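Local atomic coordinates of homospermidine synthase (Legionella pneumophila subsp. pneumophila str. Philadelphia 1, PDB entry 2PH5), a protein that binds NAD and probably acts as a homospermidine synthase, making the polyamine homospermidine. Residues K217-L231 and Y321-L334. Sequence-based numbering, arbitrary orientation.
Sequences KSPGEFVNTWSANGL and YNPCPDARLSIFEL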
ATOM      1  N   LYS A 217      10.012  -7.886  -2.452  1.00 23.70           N
ATOM      2  CA  LYS A 217      10.637  -6.788  -1.741  1.00 22.81           C
ATOM      3  C   LYS A 217      11.049  -7.247  -0.349  1.00 24.52           C
ATOM      4  O   LYS A 217      10.437  -8.153   0.220  1.00 24.23           O
ATOM      5  CB  LYS A 217       9.668  -5.617  -1.610  1.00 21.11           C
ATOM      6  CG  LYS A 217      10.177  -4.505  -0.711  1.00 19.48           C
ATOM      7  CD  LYS A 217       9.096  -3.466  -0.457  1.00 21.11           C
ATOM      8  CE  LYS A 217       9.637  -2.310   0.366  1.00 22.32           C
ATOM      9  NZ  LYS A 217      10.126  -2.772   1.699  1.00 20.72           N
ATOM     10  N   SER A 218      12.095  -6.631   0.192  1.00 23.40           N
ATOM     11  CA  SER A 218      12.538  -6.953   1.540  1.00 24.51           C
ATOM     12  C   SER A 218      12.291  -5.756   2.450  1.00 23.85           C
ATOM     13  O   SER A 218      12.244  -4.614   1.992  1.00 25.92           O
ATOM     14  CB  SER A 218      14.030  -7.308   1.570  1.00 22.63           C
ATOM     15  OG  SER A 218      14.230  -8.646   1.155  1.00 23.57           O
ATOM     16  N   PRO A 219      12.088  -6.010   3.749  1.00 21.69           N
ATOM     17  CA  PRO A 219      11.854  -4.917   4.690  1.00 20.19           C
ATOM     18  C   PRO A 219      13.096  -4.047   4.768  1.00 20.68           C
ATOM     19  O   PRO A 219      14.209  -4.530   4.555  1.00 21.37           O
ATOM     20  CB  PRO A 219      11.604  -5.642   6.005  1.00 17.34           C
ATOM     21  CG  PRO A 219      10.952  -6.891   5.568  1.00 20.19           C
ATOM     22  CD  PRO A 219      11.779  -7.306   4.373  1.00 20.04           C
ATOM     23  N   GLY A 220      12.899  -2.769   5.070  1.00 21.84           N
ATOM     24  CA  GLY A 220      14.015  -1.853   5.220  1.00 20.94           C
ATOM     25  C   GLY A 220      14.615  -1.272   3.963  1.00 21.91           C
ATOM     26  O   GLY A 220      15.750  -0.802   3.984  1.00 23.07           O
ATOM     27  N   GLU A 221      13.876  -1.282   2.865  1.00 22.02           N
ATOM     28  CA  GLU A 221      14.429  -0.735   1.640  1.00 21.15           C
ATOM     29  C   GLU A 221      13.345  -0.095   0.804  1.00 20.58           C
ATOM     30  O   GLU A 221      12.204  -0.550   0.798  1.00 20.56           O
ATOM     31  CB  GLU A 221      15.106  -1.843   0.834  1.00 21.49           C
ATOM     32  CG  GLU A 221      14.136  -2.754   0.104  1.00 25.05           C
ATOM     33  CD  GLU A 221      14.832  -3.882  -0.648  1.00 27.37           C
ATOM     34  OE1 GLU A 221      15.989  -3.680  -1.083  1.00 28.10           O
ATOM     35  OE2 GLU A 221      14.214  -4.961  -0.812  1.00 24.34           O
ATOM     36  N   PHE A 222      13.701   0.976   0.108  1.00 20.74           N
ATOM     37  CA  PHE A 222      12.751   1.646  -0.763  1.00 21.18           C
ATOM     38  C   PHE A 222      13.080   1.165  -2.182  1.00 21.86           C
ATOM     39  O   PHE A 222      14.171   1.419  -2.698  1.00 21.52           O
ATOM     40  CB  PHE A 222      12.894   3.165  -0.642  1.00 19.13           C
ATOM     41  CG  PHE A 222      11.710   3.926  -1.171  1.00 21.70           C
ATOM     42  CD1 PHE A 222      11.518   4.078  -2.545  1.00 20.74           C
ATOM     43  CD2 PHE A 222      10.766   4.471  -0.297  1.00 21.22           C
ATOM     44  CE1 PHE A 222      10.403   4.764  -3.042  1.00 21.25           C
ATOM     45  CE2 PHE A 222       9.649   5.157  -0.785  1.00 20.64           C
ATOM     46  CZ  PHE A 222       9.466   5.305  -2.161  1.00 18.90           C
ATOM     47  N   VAL A 223      12.139   0.448  -2.790  1.00 22.04           N
ATOM     48  CA  VAL A 223      12.320  -0.100  -4.128  1.00 22.41           C
ATOM     49  C   VAL A 223      11.478   0.656  -5.159  1.00 22.54           C
ATOM     50  O   VAL A 223      10.293   0.926  -4.943  1.00 21.36           O
ATOM     51  CB  VAL A 223      11.959  -1.608  -4.139  1.00 24.06           C
ATOM     52  CG1 VAL A 223      12.361  -2.252  -5.462  1.00 23.01           C
ATOM     53  CG2 VAL A 223      12.678  -2.306  -2.995  1.00 23.48           C
ATOM     54  N   ASN A 224      12.098   0.999  -6.285  1.00 21.90           N
ATOM     55  CA  ASN A 224      11.403   1.750  -7.316  1.00 21.34           C
ATOM     56  C   ASN A 224      12.015   1.512  -8.687  1.00 22.39           C
ATOM     57  O   ASN A 224      13.175   1.113  -8.811  1.00 24.09           O
ATOM     58  CB  ASN A 224      11.427   3.240  -6.966  1.00 18.67           C
ATOM     59  CG  ASN A 224      10.497   4.066  -7.841  1.00 21.92           C
ATOM     60  OD1 ASN A 224       9.469   3.582  -8.316  1.00 20.16           O
ATOM     61  ND2 ASN A 224      10.853   5.331  -8.043  1.00 23.13           N
ATOM     62  N   THR A 225      11.222   1.746  -9.721  1.00 20.77           N
ATOM     63  CA  THR A 225      11.693   1.549 -11.074  1.00 19.36           C
ATOM     64  C   THR A 225      12.645   2.658 -11.479  1.00 19.65           C
ATOM     65  O   THR A 225      13.302   2.575 -12.514  1.00 19.89           O
ATOM     66  CB  THR A 225      10.513   1.458 -12.029  1.00 19.55           C
ATOM     67  OG1 THR A 225       9.620   2.551 -11.791  1.00 19.57           O
ATOM     68  CG2 THR A 225       9.767   0.136 -11.793  1.00 16.55           C
ATOM     69  N   TRP A 226      12.704   3.702 -10.659  1.00 18.69           N
ATOM     70  CA  TRP A 226      13.617   4.818 -10.887  1.00 18.70           C
ATOM     71  C   TRP A 226      14.160   5.264  -9.538  1.00 19.88           C
ATOM     72  O   TRP A 226      13.950   4.580  -8.535  1.00 20.04           O
ATOM     73  CB  TRP A 226      12.936   5.990 -11.595  1.00 18.36           C
ATOM     74  CG  TRP A 226      11.629   6.406 -11.018  1.00 18.10           C
ATOM     75  CD1 TRP A 226      10.459   5.710 -11.068  1.00 17.33           C
ATOM     76  CD2 TRP A 226      11.333   7.647 -10.363  1.00 18.05           C
ATOM     77  NE1 TRP A 226       9.449   6.439 -10.491  1.00 18.34           N
ATOM     78  CE2 TRP A 226       9.952   7.630 -10.050  1.00 17.13           C
ATOM     79  CE3 TRP A 226      12.097   8.772 -10.013  1.00 17.95           C
ATOM     80  CZ2 TRP A 226       9.314   8.701  -9.401  1.00 16.15           C
ATOM     81  CZ3 TRP A 226      11.458   9.838  -9.366  1.00 16.33           C
ATOM     82  CH2 TRP A 226      10.080   9.789  -9.071  1.00 14.08           C
ATOM     83  N   SER A 227      14.849   6.399  -9.503  1.00 17.84           N
ATOM     84  CA  SER A 227      15.428   6.878  -8.255  1.00 18.65           C
ATOM     85  C   SER A 227      14.503   6.855  -7.045  1.00 20.06           C
ATOM     86  O   SER A 227      13.483   7.548  -7.015  1.00 20.21           O
ATOM     87  CB  SER A 227      15.960   8.294  -8.413  1.00 18.27           C
ATOM     88  OG  SER A 227      16.455   8.752  -7.170  1.00 17.62           O
ATOM     89  N   ALA A 228      14.876   6.068  -6.040  1.00 20.76           N
ATOM     90  CA  ALA A 228      14.075   5.989  -4.829  1.00 22.38           C
ATOM     91  C   ALA A 228      14.048   7.360  -4.141  1.00 23.93           C
ATOM     92  O   ALA A 228      12.990   7.815  -3.702  1.00 24.84           O
ATOM     93  CB  ALA A 228      14.628   4.925  -3.884  1.00 17.22           C
ATOM     94  N   ASN A 229      15.193   8.034  -4.061  1.00 25.05           N
ATOM     95  CA  ASN A 229      15.221   9.347  -3.422  1.00 28.19           C
ATOM     96  C   ASN A 229      14.381  10.388  -4.153  1.00 28.33           C
ATOM     97  O   ASN A 229      13.781  11.256  -3.520  1.00 29.62           O
ATOM     98  CB  ASN A 229      16.656   9.854  -3.253  1.00 30.66           C
ATOM     99  CG  ASN A 229      17.215   9.535  -1.880  1.00 32.77           C
ATOM    100  OD1 ASN A 229      16.621   9.902  -0.859  1.00 37.86           O
ATOM    101  ND2 ASN A 229      18.347   8.854  -1.841  1.00 31.75           N
ATOM    102  N   GLY A 230      14.333  10.308  -5.479  1.00 26.24           N
ATOM    103  CA  GLY A 230      13.519  11.251  -6.217  1.00 24.22           C
ATOM    104  C   GLY A 230      12.061  11.099  -5.797  1.00 25.08           C
ATOM    105  O   GLY A 230      11.389  12.082  -5.480  1.00 24.61           O
ATOM    106  N   LEU A 231      11.563   9.865  -5.776  1.00 23.00           N
ATOM    107  CA  LEU A 231      10.173   9.639  -5.390  1.00 22.15           C
ATOM    108  C   LEU A 231       9.907  10.052  -3.942  1.00 21.68           C
ATOM    109  O   LEU A 231       8.911  10.708  -3.650  1.00 21.89           O
ATOM    110  CB  LEU A 231       9.785   8.176  -5.601  1.00 20.76           C
ATOM    111  CG  LEU A 231       8.349   7.783  -5.244  1.00 18.81           C
ATOM    112  CD1 LEU A 231       7.341   8.574  -6.075  1.00 20.00           C
ATOM    113  CD2 LEU A 231       8.197   6.298  -5.485  1.00 17.73           C
ATOM    114  N   TYR A 321      -0.114   9.896  -9.917  1.00 21.12           N
ATOM    115  CA  TYR A 321       0.847   8.799 -10.027  1.00 19.97           C
ATOM    116  C   TYR A 321       0.547   7.542  -9.233  1.00 21.05           C
ATOM    117  O   TYR A 321       0.134   7.597  -8.078  1.00 21.40           O
ATOM    118  CB  TYR A 321       2.231   9.305  -9.603  1.00 18.14           C
ATOM    119  CG  TYR A 321       3.381   8.329  -9.797  1.00 19.48           C
ATOM    120  CD1 TYR A 321       4.401   8.237  -8.853  1.00 16.41           C
ATOM    121  CD2 TYR A 321       3.495   7.560 -10.961  1.00 20.30           C
ATOM    122  CE1 TYR A 321       5.505   7.418  -9.060  1.00 17.24           C
ATOM    123  CE2 TYR A 321       4.607   6.734 -11.178  1.00 17.45           C
ATOM    124  CZ  TYR A 321       5.607   6.672 -10.222  1.00 17.02           C
ATOM    125  OH  TYR A 321       6.711   5.876 -10.431  1.00 17.27           O
ATOM    126  N   ASN A 322       0.788   6.404  -9.866  1.00 21.19           N
ATOM    127  CA  ASN A 322       0.604   5.116  -9.222  1.00 21.76           C
ATOM    128  C   ASN A 322       1.861   4.349  -9.606  1.00 21.66           C
ATOM    129  O   ASN A 322       1.964   3.821 -10.719  1.00 22.57           O
ATOM    130  CB  ASN A 322      -0.634   4.408  -9.755  1.00 22.78           C
ATOM    131  CG  ASN A 322      -0.989   3.176  -8.949  1.00 26.35           C
ATOM    132  OD1 ASN A 322      -1.836   2.383  -9.350  1.00 32.93           O
ATOM    133  ND2 ASN A 322      -0.349   3.012  -7.801  1.00 25.99           N
ATOM    134  N   PRO A 323       2.845   4.299  -8.691  1.00 20.74           N
ATOM    135  CA  PRO A 323       4.124   3.612  -8.902  1.00 20.31           C
ATOM    136  C   PRO A 323       3.990   2.095  -8.964  1.00 19.54           C
ATOM    137  O   PRO A 323       2.896   1.548  -8.816  1.00 20.49           O
ATOM    138  CB  PRO A 323       4.953   4.074  -7.712  1.00 20.93           C
ATOM    139  CG  PRO A 323       3.931   4.126  -6.630  1.00 19.56           C
ATOM    140  CD  PRO A 323       2.749   4.801  -7.307  1.00 20.49           C
ATOM    141  N   CYS A 324       5.106   1.420  -9.200  1.00 17.81           N
ATOM    142  CA  CYS A 324       5.103  -0.031  -9.276  1.00 16.86           C
ATOM    143  C   CYS A 324       4.764  -0.572  -7.890  1.00 16.39           C
ATOM    144  O   CYS A 324       5.144   0.015  -6.879  1.00 16.40           O
ATOM    145  CB  CYS A 324       6.469  -0.534  -9.720  1.00 14.54           C
ATOM    146  SG  CYS A 324       7.753  -0.184  -8.531  1.00 20.00           S
ATOM    147  N   PRO A 325       4.040  -1.701  -7.821  1.00 17.78           N
ATOM    148  CA  PRO A 325       3.672  -2.275  -6.521  1.00 18.76           C
ATOM    149  C   PRO A 325       4.761  -2.243  -5.443  1.00 21.15           C
ATOM    150  O   PRO A 325       4.457  -2.068  -4.260  1.00 21.34           O
ATOM    151  CB  PRO A 325       3.212  -3.697  -6.875  1.00 16.98           C
ATOM    152  CG  PRO A 325       3.739  -3.934  -8.263  1.00 18.07           C
ATOM    153  CD  PRO A 325       3.639  -2.592  -8.918  1.00 16.83           C
ATOM    154  N   ASP A 326       6.020  -2.407  -5.844  1.00 21.74           N
ATOM    155  CA  ASP A 326       7.120  -2.375  -4.886  1.00 22.81           C
ATOM    156  C   ASP A 326       7.288  -0.972  -4.310  1.00 23.12           C
ATOM    157  O   ASP A 326       7.607  -0.812  -3.126  1.00 24.96           O
ATOM    158  CB  ASP A 326       8.429  -2.823  -5.543  1.00 26.69           C
ATOM    159  CG  ASP A 326       8.555  -4.336  -5.641  1.00 28.72           C
ATOM    160  OD1 ASP A 326       9.478  -4.806  -6.337  1.00 32.46           O
ATOM    161  OD2 ASP A 326       7.745  -5.055  -5.020  1.00 29.69           O
ATOM    162  N   ALA A 327       7.082   0.045  -5.144  1.00 20.88           N
ATOM    163  CA  ALA A 327       7.196   1.424  -4.683  1.00 20.46           C
ATOM    164  C   ALA A 327       5.973   1.756  -3.819  1.00 20.48           C
ATOM    165  O   ALA A 327       6.020   2.665  -2.995  1.00 19.57           O
ATOM    166  CB  ALA A 327       7.284   2.384  -5.868  1.00 19.22           C
ATOM    167  N   ARG A 328       4.882   1.014  -4.010  1.00 20.66           N
ATOM    168  CA  ARG A 328       3.670   1.230  -3.224  1.00 19.77           C
ATOM    169  C   ARG A 328       3.938   0.724  -1.827  1.00 18.60           C
ATOM    170  O   ARG A 328       3.629   1.393  -0.837  1.00 19.94           O
ATOM    171  CB  ARG A 328       2.489   0.474  -3.817  1.00 18.58           C
ATOM    172  CG  ARG A 328       2.122   0.935  -5.202  1.00 19.71           C
ATOM    173  CD  ARG A 328       1.124  -0.016  -5.865  1.00 21.31           C
ATOM    174  NE  ARG A 328       1.223   0.095  -7.313  1.00 19.77           N
ATOM    175  CZ  ARG A 328       0.661  -0.737  -8.177  1.00 20.96           C
ATOM    176  NH1 ARG A 328       0.830  -0.537  -9.481  1.00 18.59           N
ATOM    177  NH2 ARG A 328      -0.069  -1.757  -7.736  1.00 17.97           N
ATOM    178  N   LEU A 329       4.529  -0.460  -1.756  1.00 17.51           N
ATOM    179  CA  LEU A 329       4.878  -1.060  -0.482  1.00 17.69           C
ATOM    180  C   LEU A 329       5.919  -0.164   0.185  1.00 18.17           C
ATOM    181  O   LEU A 329       5.907   0.010   1.400  1.00 19.41           O
ATOM    182  CB  LEU A 329       5.462  -2.465  -0.691  1.00 16.40           C
ATOM    183  CG  LEU A 329       4.551  -3.543  -1.280  1.00 18.49           C
ATOM    184  CD1 LEU A 329       5.350  -4.815  -1.562  1.00 17.96           C
ATOM    185  CD2 LEU A 329       3.423  -3.846  -0.318  1.00 19.90           C
ATOM    186  N   SER A 330       6.816   0.407  -0.617  1.00 19.92           N
ATOM    187  CA  SER A 330       7.859   1.276  -0.082  1.00 19.77           C
ATOM    188  C   SER A 330       7.291   2.520   0.584  1.00 19.94           C
ATOM    189  O   SER A 330       7.653   2.852   1.714  1.00 18.57           O
ATOM    190  CB  SER A 330       8.838   1.675  -1.188  1.00 20.17           C
ATOM    191  OG  SER A 330       9.607   0.562  -1.606  1.00 18.94           O
ATOM    192  N   ILE A 331       6.409   3.212  -0.125  1.00 21.64           N
ATOM    193  CA  ILE A 331       5.768   4.404   0.417  1.00 22.79           C
ATOM    194  C   ILE A 331       5.014   4.024   1.700  1.00 23.88           C
ATOM    195  O   ILE A 331       5.093   4.732   2.706  1.00 25.28           O
ATOM    196  CB  ILE A 331       4.802   5.004  -0.624  1.00 22.41           C
ATOM    197  CG1 ILE A 331       5.620   5.649  -1.752  1.00 21.38           C
ATOM    198  CG2 ILE A 331       3.860   5.998   0.033  1.00 22.03           C
ATOM    199  CD1 ILE A 331       4.818   5.970  -2.995  1.00 17.75           C
ATOM    200  N   PHE A 332       4.297   2.902   1.663  1.00 22.84           N
ATOM    201  CA  PHE A 332       3.552   2.430   2.828  1.00 24.26           C
ATOM    202  C   PHE A 332       4.499   2.291   4.026  1.00 25.86           C
ATOM    203  O   PHE A 332       4.193   2.762   5.128  1.00 25.91           O
ATOM    204  CB  PHE A 332       2.868   1.092   2.504  1.00 25.93           C
ATOM    205  CG  PHE A 332       2.145   0.462   3.672  1.00 32.29           C
ATOM    206  CD1 PHE A 332       2.831  -0.344   4.583  1.00 34.37           C
ATOM    207  CD2 PHE A 332       0.775   0.660   3.852  1.00 34.97           C
ATOM    208  CE1 PHE A 332       2.164  -0.948   5.656  1.00 33.76           C
ATOM    209  CE2 PHE A 332       0.101   0.059   4.925  1.00 35.41           C
ATOM    210  CZ  PHE A 332       0.800  -0.746   5.826  1.00 33.88           C
ATOM    211  N   GLU A 333       5.654   1.666   3.797  1.00 24.73           N
ATOM    212  CA  GLU A 333       6.661   1.462   4.837  1.00 23.81           C
ATOM    213  C   GLU A 333       7.277   2.793   5.294  1.00 24.59           C
ATOM    214  O   GLU A 333       7.624   2.948   6.465  1.00 26.03           O
ATOM    215  CB  GLU A 333       7.746   0.504   4.314  1.00 23.98           C
ATOM    216  CG  GLU A 333       8.959   0.311   5.214  1.00 26.31           C
ATOM    217  CD  GLU A 333       9.946  -0.721   4.657  1.00 29.87           C
ATOM    218  OE1 GLU A 333      10.347  -0.599   3.476  1.00 30.01           O
ATOM    219  OE2 GLU A 333      10.325  -1.660   5.403  1.00 29.93           O
ATOM    220  N   LEU A 334       7.390   3.743   4.363  1.00 24.84           N
ATOM    221  CA  LEU A 334       7.940   5.080   4.619  1.00 22.80           C
ATOM    222  C   LEU A 334       7.072   5.785   5.653  1.00 24.10           C
ATOM    223  O   LEU A 334       7.569   6.275   6.667  1.00 24.34           O
ATOM    224  CB  LEU A 334       7.939   5.903   3.327  1.00 20.85           C
ATOM    225  CG  LEU A 334       8.841   7.134   3.126  1.00 22.95           C
ATOM    226  CD1 LEU A 334       8.024   8.206   2.415  1.00 19.95           C
ATOM    227  CD2 LEU A 334       9.403   7.661   4.426  1.00 19.51           C
TER
HETATM  228  O   HOH W   1       7.693  -7.606  -3.790  1.00  7.21           O
HETATM  229  O   HOH W   2       7.659   2.632  -9.746  1.00 15.44           O
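Phe222 and Val223 of strand 221-224 lie against Ala327 and Ser330 of helix 325-334. The two axes come within 6.4 Å and run roughly antiparallel, at 149°. Ala327 CA sits 3.1 Å from Val223 O, a CA-H...O contact. Ser330 bridges strand and helix. Ser330 OG accepts from Val223 N at 2.8 Å and donates back to Asp326 O, one turn earlier. The Ser330 torsion (chi1 -69°, OG anti to the carbonyl carbon) carries OG to these two partners, while the helix backbone places CB over the centre of one face of the Phe222 ring. Ser330 CB is 3.5 Å from the centroid of the Phe222 ring, a CH-pi contact. Ile331 CG1 touches Phe222 CZ.

Glu333 grips the turn before the strand with both carboxylate oxygens. Glu333 OE2 takes a nearly straight bond from Gly220 N (2.8 Å, 175°). Glu333 OE1 forms a salt bridge with Lys217 NZ at 2.8 Å, met from above the carboxylate plane. The Lys217 chain passes Leu329 CB, and its NZ also donates to Ser218 O.

Both segments belong to the C-terminal domain of the saccharopine dehydrogenase family. Strand 221-224 pairs in parallel with strand 344-347, and helix 325-334 packs on strand 221-224. Leu329 and Phe332 of the helix also pack on the second subunit.

At the other end, Trp226 NE1 donates to Tyr321 OH at 2.8 Å, close to the indole plane. Leu231 CD1 meets the edge of the Tyr321 ring. Water 2 donates to Asn224 OD1 and Thr225 OG1 and accepts from Cys324 N. Thr225 OG1 also bonds to Asp209. The Trp226 side chain lies about 5 Å from the bound NAD, which touches the next residue, Ser227.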